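Long-range contact in uncharacterized protein (Bacteroides eggerthii, PDB 4FTD), which is of unknown function but joins a six-bladed beta-propeller to an immunoglobulin-like domain and may act in carbohydrate metabolism: residues Tyr192-Gly200 against Gly246-Gly257. Residues are numbered along the deposited sequence; the frame is centred on the assembly and turned at random.
Sequences YNMGALING and GDNASYNIDENG
Met194, a selenomethionine, lies over the loop that leads into strand 250-253. Its CB rests on Ala249 CB at 3.6 Å and lies at the ring edge of Tyr251; CG meets Gly246 O and the carbonyl carbon of Asn248; SE passes Asp247 O, and CE ends 3.4 Å from that same Asp247 O. Bends at chi2 (-68°) and chi3 keep the chain folded along this backbone. Further on, Ala196 CB packs obliquely on the Tyr251 ring, whose OH bonds Ser205 of strand 201-207. Ile198 crosses Tyr251 at about a right angle, its CD1 3.6 Å from Tyr251 CB, and sets CG2 against Ile253.

Amides close both ends. Asn193 ND2 gives a nearly straight bond (2.8 Å, 168°) to Gly246 O, which lies in the plane of the Asn193 side-chain amide, and a second to a water that also donates to Asp247 O and OD1, the carboxylate being salt-bridged to Arg244. Asn199 ND2 reaches Asp254 O at 2.8 Å from above the carbonyl plane, while Gly257 N, closing the type I turn, bonds the same oxygen from the opposite face. Were Asn199 replaced by alanine, Asp254 O would probably lose one of these two donors, and the water on Ile253 O its second acceptor. With their axes no closer than 7.7 Å, the innermost strands of two successive propeller blades are thus joined by side chains: a greasy centre, with amides and waters satisfying backbone carbonyls at both ends.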
loop_
_atom_site.group_PDB
_atom_site.type_symbol
_atom_site.label_atom_id
_atom_site.label_comp_id
_atom_site.label_asym_id
_atom_site.label_seq_id
_atom_site.Cartn_x
_atom_site.Cartn_y
_atom_site.Cartn_z
ATOM N N TYR A 192 -8.621 -22.789 14.674
ATOM C CA TYR A 192 -8.261 -21.813 13.655
ATOM C C TYR A 192 -7.326 -20.773 14.304
ATOM O O TYR A 192 -7.327 -20.565 15.519
ATOM C CB TYR A 192 -9.449 -21.184 12.966
ATOM C CG TYR A 192 -10.657 -21.091 13.864
ATOM C CD1 TYR A 192 -10.738 -20.091 14.819
ATOM C CD2 TYR A 192 -11.678 -22.017 13.775
ATOM C CE1 TYR A 192 -11.797 -20.043 15.703
ATOM C CE2 TYR A 192 -12.784 -21.960 14.653
ATOM C CZ TYR A 192 -12.810 -20.974 15.600
ATOM O OH TYR A 192 -13.812 -20.845 16.472
ATOM N N ASN A 193 -6.550 -20.138 13.448
ATOM C CA ASN A 193 -5.529 -19.198 13.848
ATOM C C ASN A 193 -5.263 -18.187 12.770
ATOM O O ASN A 193 -5.548 -17.019 12.967
ATOM C CB ASN A 193 -4.272 -19.935 14.252
ATOM C CG ASN A 193 -3.269 -19.042 15.004
ATOM O OD1 ASN A 193 -3.675 -18.312 15.903
ATOM N ND2 ASN A 193 -1.966 -19.116 14.664
HETATM N N MSE A 194 -4.774 -18.603 11.592
HETATM C CA MSE A 194 -4.574 -17.642 10.466
HETATM C C MSE A 194 -5.740 -17.780 9.496
HETATM O O MSE A 194 -6.471 -18.730 9.543
HETATM C CB MSE A 194 -3.280 -17.957 9.715
HETATM C CG MSE A 194 -2.062 -17.803 10.559
HETATM SE SE MSE A 194 -1.771 -15.867 11.033
HETATM C CE MSE A 194 -2.061 -15.837 12.993
ATOM N N GLY A 195 -5.884 -16.814 8.602
ATOM C CA GLY A 195 -6.847 -16.947 7.513
ATOM C C GLY A 195 -6.676 -15.781 6.557
ATOM O O GLY A 195 -5.821 -14.925 6.781
ATOM N N ALA A 196 -7.563 -15.684 5.592
ATOM C CA ALA A 196 -7.463 -14.656 4.575
ATOM C C ALA A 196 -8.802 -14.574 3.837
ATOM O O ALA A 196 -9.527 -15.570 3.680
ATOM C CB ALA A 196 -6.318 -14.999 3.598
ATOM N N LEU A 197 -9.058 -13.385 3.327
ATOM C CA LEU A 197 -10.084 -13.084 2.354
ATOM C C LEU A 197 -9.401 -12.968 0.978
ATOM O O LEU A 197 -8.488 -12.180 0.792
ATOM C CB LEU A 197 -10.739 -11.761 2.690
ATOM C CG LEU A 197 -11.824 -11.673 3.712
ATOM C CD1 LEU A 197 -12.162 -10.187 4.014
ATOM C CD2 LEU A 197 -13.049 -12.420 3.203
ATOM N N ILE A 198 -9.804 -13.800 0.035
ATOM C CA ILE A 198 -9.191 -13.865 -1.288
ATOM C C ILE A 198 -10.288 -14.218 -2.280
ATOM O O ILE A 198 -10.988 -15.208 -2.087
ATOM C CB ILE A 198 -8.095 -14.924 -1.364
ATOM C CG1 ILE A 198 -7.043 -14.651 -0.266
ATOM C CG2 ILE A 198 -7.416 -14.873 -2.734
ATOM C CD1 ILE A 198 -5.823 -15.501 -0.330
ATOM N N ASN A 199 -10.429 -13.404 -3.329
ATOM C CA ASN A 199 -11.395 -13.639 -4.413
ATOM C C ASN A 199 -12.810 -13.709 -3.911
ATOM O O ASN A 199 -13.634 -14.402 -4.458
ATOM C CB ASN A 199 -11.031 -14.928 -5.222
ATOM C CG ASN A 199 -9.643 -14.867 -5.859
ATOM O OD1 ASN A 199 -9.241 -13.828 -6.374
ATOM N ND2 ASN A 199 -8.911 -15.986 -5.838
ATOM N N GLY A 200 -13.115 -13.002 -2.835
ATOM C CA GLY A 200 -14.439 -13.105 -2.236
ATOM C C GLY A 200 -14.690 -14.357 -1.376
ATOM O O GLY A 200 -15.807 -14.557 -0.927
ATOM N N GLY A 246 1.244 -23.291 11.526
ATOM C CA GLY A 246 0.007 -22.525 11.624
ATOM C C GLY A 246 0.108 -21.266 12.430
ATOM O O GLY A 246 -0.878 -20.563 12.570
ATOM N N ASP A 247 1.274 -20.969 13.010
ATOM C CA ASP A 247 1.415 -19.699 13.701
ATOM C C ASP A 247 1.323 -18.496 12.760
ATOM O O ASP A 247 0.916 -17.458 13.180
ATOM C CB ASP A 247 2.781 -19.610 14.398
ATOM C CG ASP A 247 2.806 -20.416 15.688
ATOM O OD1 ASP A 247 2.024 -20.043 16.601
ATOM O OD2 ASP A 247 3.603 -21.361 15.805
ATOM N N ASN A 248 1.788 -18.691 11.526
ATOM C CA ASN A 248 1.835 -17.695 10.461
ATOM C C ASN A 248 1.298 -18.374 9.206
ATOM O O ASN A 248 1.211 -19.584 9.162
ATOM C CB ASN A 248 3.250 -17.124 10.233
ATOM C CG ASN A 248 4.270 -18.177 9.865
ATOM O OD1 ASN A 248 4.235 -18.715 8.739
ATOM N ND2 ASN A 248 5.209 -18.476 10.797
ATOM N N ALA A 249 0.834 -17.579 8.259
ATOM C CA ALA A 249 0.415 -18.075 6.971
ATOM C C ALA A 249 0.536 -16.978 5.941
ATOM O O ALA A 249 0.239 -15.812 6.226
ATOM C CB ALA A 249 -0.988 -18.598 7.018
ATOM N N SER A 250 1.039 -17.339 4.769
ATOM C CA SER A 250 1.020 -16.396 3.610
ATOM C C SER A 250 0.261 -17.042 2.455
ATOM O O SER A 250 0.750 -17.946 1.794
ATOM C CB SER A 250 2.412 -15.980 3.222
ATOM O OG SER A 250 3.200 -15.639 4.335
ATOM N N TYR A 251 -1.014 -16.668 2.341
ATOM C CA TYR A 251 -1.878 -17.163 1.299
ATOM C C TYR A 251 -1.622 -16.350 0.028
ATOM O O TYR A 251 -1.844 -15.147 0.018
ATOM C CB TYR A 251 -3.328 -17.021 1.739
ATOM C CG TYR A 251 -3.758 -17.888 2.900
ATOM C CD1 TYR A 251 -3.523 -17.510 4.267
ATOM C CD2 TYR A 251 -4.508 -19.059 2.654
ATOM C CE1 TYR A 251 -3.977 -18.356 5.308
ATOM C CE2 TYR A 251 -4.956 -19.880 3.690
ATOM C CZ TYR A 251 -4.732 -19.541 4.995
ATOM O OH TYR A 251 -5.231 -20.415 5.975
ATOM N N ASN A 252 -1.135 -17.018 -1.013
ATOM C CA ASN A 252 -0.862 -16.424 -2.325
ATOM C C ASN A 252 -1.756 -17.136 -3.363
ATOM O O ASN A 252 -1.401 -18.155 -3.872
ATOM C CB ASN A 252 0.614 -16.632 -2.680
ATOM C CG ASN A 252 1.535 -15.855 -1.775
ATOM O OD1 ASN A 252 1.745 -14.659 -1.992
ATOM N ND2 ASN A 252 2.020 -16.494 -0.728
ATOM N N ILE A 253 -2.953 -16.635 -3.598
ATOM C CA ILE A 253 -3.880 -17.298 -4.476
ATOM C C ILE A 253 -4.345 -16.243 -5.473
ATOM O O ILE A 253 -4.870 -15.206 -5.082
ATOM C CB ILE A 253 -5.033 -17.923 -3.709
ATOM C CG1 ILE A 253 -4.531 -18.912 -2.658
ATOM C CG2 ILE A 253 -6.038 -18.529 -4.665
ATOM C CD1 ILE A 253 -5.619 -19.359 -1.675
ATOM N N ASP A 254 -4.151 -16.534 -6.747
ATOM C CA ASP A 254 -4.438 -15.596 -7.840
ATOM C C ASP A 254 -5.921 -15.610 -8.222
ATOM O O ASP A 254 -6.726 -16.298 -7.592
ATOM C CB ASP A 254 -3.496 -15.837 -9.028
ATOM C CG ASP A 254 -3.789 -17.102 -9.806
ATOM O OD1 ASP A 254 -4.892 -17.696 -9.740
ATOM O OD2 ASP A 254 -2.852 -17.507 -10.513
ATOM N N GLU A 255 -6.285 -14.864 -9.260
ATOM C CA GLU A 255 -7.691 -14.699 -9.586
ATOM C C GLU A 255 -8.309 -15.991 -10.094
ATOM O O GLU A 255 -9.516 -16.160 -9.981
ATOM C CB GLU A 255 -7.911 -13.534 -10.548
ATOM C CG GLU A 255 -7.396 -13.777 -11.947
ATOM C CD GLU A 255 -7.445 -12.529 -12.804
ATOM O OE1 GLU A 255 -8.041 -11.509 -12.368
ATOM O OE2 GLU A 255 -6.890 -12.578 -13.922
ATOM N N ASN A 256 -7.486 -16.900 -10.621
ATOM C CA ASN A 256 -7.957 -18.215 -11.026
ATOM C C ASN A 256 -7.939 -19.240 -9.889
ATOM O O ASN A 256 -8.200 -20.401 -10.144
ATOM C CB ASN A 256 -7.133 -18.739 -12.183
ATOM C CG ASN A 256 -7.033 -17.732 -13.303
ATOM O OD1 ASN A 256 -8.036 -17.168 -13.718
ATOM N ND2 ASN A 256 -5.821 -17.469 -13.761
ATOM N N GLY A 257 -7.636 -18.825 -8.657
ATOM C CA GLY A 257 -7.600 -19.768 -7.523
ATOM C C GLY A 257 -6.352 -20.652 -7.474
ATOM O O GLY A 257 -6.341 -21.715 -6.848
HETATM O O HOH W 1 0.321 -17.794 16.232
HETATM O O HOH W 2 -3.184 -21.153 10.998
HETATM O O HOH W 3 -6.570 -13.148 -5.943
#